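Local coordinates for glutamate ABC superfamily ATP binding cassette transporter, binding protein (Enterococcus faecium DO, PDB 5EYF) that binds glutamate in the cleft between its two lobes and probably delivers it to an ABC transporter for uptake, at residues Ala108-Lys113 against Ala176-Ile181. Sequence-based numbering, arbitrary orientation.
Sequences ALLVKK and AILLGI
Leu-178 presses both of its methyl groups onto the strand. CD1 settles over the backbone, 3.5 Å from the carbonyl O of Ala-108 and 3.8 Å from the C of Leu-109, with the CB of Ala-108 beside it at 4.1 Å. It also reaches the CB of Leu-110, at 4.0 Å, which CD2 of Leu-178 touches slightly closer, at 3.8 Å. With chi1 at -71°, CG of Leu-178 lies anti to its own carbonyl carbon, and the extended chi2 of 175° carries CD1 on to the strand. One helical turn later, CG2 of Ile-181 touches CD2 of Leu-110 at 4.1 Å, where the two side chains meet at a slant. The CB atoms of Ala-108 and Leu-110, two residues apart on the strand, both point toward the helix, whereas that of Leu-109 points away.

No hydrogen bond links the segments; the 194 Å² buried is van der Waals packing, mostly between apolar side chains, with one methyl on the strand backbone. The carbonyl O beneath that methyl is nonetheless satisfied: Ala-108 O accepts a hydrogen bond from OG1 of Thr-172. The N-to-C directions of strand 108-112 and helix 176-181 differ by 20°, with axes 8.8 Å apart at closest approach, consistent with a helix laid on one face of a sheet. Ile-177, on the same helix, touches the bound glutamate, whereas the side chain of Leu-178 stays about 10 Å from it, so the packing lies beside the pocket rather than in its wall.

Phe-160 of helix 156-164 packs against both Leu-110 and Ile-181, and Leu-163 adds to the cover on Leu-110. Within the mixed sheet, strand 103-112 pairs antiparallel with strand 170-172, which leads into helix 175-182, and with strand 188-191, which follows it.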
loop_
_atom_site.group_PDB
_atom_site.type_symbol
_atom_site.label_atom_id
_atom_site.label_comp_id
_atom_site.label_asym_id
_atom_site.label_seq_id
_atom_site.Cartn_x
_atom_site.Cartn_y
_atom_site.Cartn_z
ATOM N N ALA B 108 -11.271 1.983 -5.986
ATOM C CA ALA B 108 -11.461 1.571 -7.374
ATOM C C ALA B 108 -12.894 1.839 -7.798
ATOM O O ALA B 108 -13.718 2.317 -7.016
ATOM C CB ALA B 108 -11.129 0.084 -7.597
ATOM N N LEU B 109 -13.172 1.527 -9.063
ATOM C CA LEU B 109 -14.474 1.740 -9.686
ATOM C C LEU B 109 -15.061 0.426 -10.159
ATOM O O LEU B 109 -14.367 -0.385 -10.767
ATOM C CB LEU B 109 -14.386 2.628 -10.914
ATOM C CG LEU B 109 -13.899 4.057 -10.740
ATOM C CD1 LEU B 109 -13.949 4.808 -12.074
ATOM C CD2 LEU B 109 -14.692 4.799 -9.669
ATOM N N LEU B 110 -16.363 0.257 -9.943
ATOM C CA LEU B 110 -17.125 -0.854 -10.490
ATOM C C LEU B 110 -18.167 -0.291 -11.452
ATOM O O LEU B 110 -18.885 0.651 -11.099
ATOM C CB LEU B 110 -17.817 -1.628 -9.353
ATOM C CG LEU B 110 -18.620 -2.886 -9.702
ATOM C CD1 LEU B 110 -17.665 -4.047 -9.818
ATOM C CD2 LEU B 110 -19.714 -3.188 -8.662
ATOM N N VAL B 111 -18.225 -0.843 -12.668
ATOM C CA VAL B 111 -19.165 -0.414 -13.699
ATOM C C VAL B 111 -19.778 -1.650 -14.343
ATOM O O VAL B 111 -19.259 -2.761 -14.222
ATOM C CB VAL B 111 -18.475 0.473 -14.780
ATOM C CG1 VAL B 111 -17.888 1.738 -14.158
ATOM C CG2 VAL B 111 -17.384 -0.301 -15.494
ATOM N N LYS B 112 -20.903 -1.451 -15.033
ATOM C CA LYS B 112 -21.421 -2.497 -15.902
ATOM C C LYS B 112 -20.450 -2.728 -17.059
ATOM O O LYS B 112 -19.970 -1.778 -17.682
ATOM C CB LYS B 112 -22.795 -2.096 -16.440
ATOM C CG LYS B 112 -23.483 -3.140 -17.302
ATOM C CD LYS B 112 -24.814 -2.598 -17.809
ATOM C CE LYS B 112 -25.296 -3.350 -19.036
ATOM N NZ LYS B 112 -26.197 -4.466 -18.663
ATOM N N LYS B 113 -20.180 -3.994 -17.369
ATOM C CA LYS B 113 -19.377 -4.303 -18.553
ATOM C C LYS B 113 -19.891 -3.578 -19.788
ATOM O O LYS B 113 -21.097 -3.536 -20.054
ATOM C CB LYS B 113 -19.356 -5.802 -18.822
ATOM C CG LYS B 113 -18.484 -6.538 -17.871
ATOM C CD LYS B 113 -18.642 -8.024 -18.010
ATOM C CE LYS B 113 -17.817 -8.711 -16.935
ATOM N NZ LYS B 113 -17.582 -10.135 -17.261
ATOM N N ALA B 176 -10.862 -4.429 -2.944
ATOM C CA ALA B 176 -11.119 -5.754 -2.373
ATOM C C ALA B 176 -12.581 -5.925 -2.003
ATOM O O ALA B 176 -13.099 -7.049 -2.023
ATOM C CB ALA B 176 -10.262 -5.999 -1.131
ATOM N N ILE B 177 -13.242 -4.828 -1.634
ATOM C CA ILE B 177 -14.663 -4.875 -1.325
ATOM C C ILE B 177 -15.472 -5.028 -2.600
ATOM O O ILE B 177 -16.406 -5.838 -2.660
ATOM C CB ILE B 177 -15.075 -3.624 -0.539
ATOM C CG1 ILE B 177 -14.298 -3.582 0.791
ATOM C CG2 ILE B 177 -16.605 -3.596 -0.337
ATOM C CD1 ILE B 177 -14.473 -2.306 1.587
ATOM N N LEU B 178 -15.100 -4.280 -3.648
ATOM C CA LEU B 178 -15.797 -4.382 -4.928
ATOM C C LEU B 178 -15.649 -5.771 -5.515
ATOM O O LEU B 178 -16.570 -6.268 -6.169
ATOM C CB LEU B 178 -15.253 -3.353 -5.911
ATOM C CG LEU B 178 -15.630 -1.916 -5.599
ATOM C CD1 LEU B 178 -14.939 -0.983 -6.580
ATOM C CD2 LEU B 178 -17.124 -1.738 -5.646
ATOM N N LEU B 179 -14.488 -6.401 -5.316
ATOM C CA LEU B 179 -14.335 -7.794 -5.724
ATOM C C LEU B 179 -15.373 -8.680 -5.058
ATOM O O LEU B 179 -15.931 -9.571 -5.701
ATOM C CB LEU B 179 -12.931 -8.297 -5.399
ATOM C CG LEU B 179 -11.829 -7.978 -6.414
ATOM C CD1 LEU B 179 -10.527 -8.598 -5.955
ATOM C CD2 LEU B 179 -12.195 -8.464 -7.803
ATOM N N GLY B 180 -15.618 -8.476 -3.757
ATOM C CA GLY B 180 -16.648 -9.240 -3.071
ATOM C C GLY B 180 -18.005 -9.077 -3.712
ATOM O O GLY B 180 -18.852 -9.976 -3.634
ATOM N N ILE B 181 -18.218 -7.950 -4.381
ATOM C CA ILE B 181 -19.459 -7.692 -5.097
ATOM C C ILE B 181 -19.400 -8.210 -6.532
ATOM O O ILE B 181 -20.391 -8.723 -7.051
ATOM C CB ILE B 181 -19.770 -6.185 -5.049
ATOM C CG1 ILE B 181 -19.864 -5.704 -3.601
ATOM C CG2 ILE B 181 -21.048 -5.886 -5.838
ATOM C CD1 ILE B 181 -19.746 -4.201 -3.443
#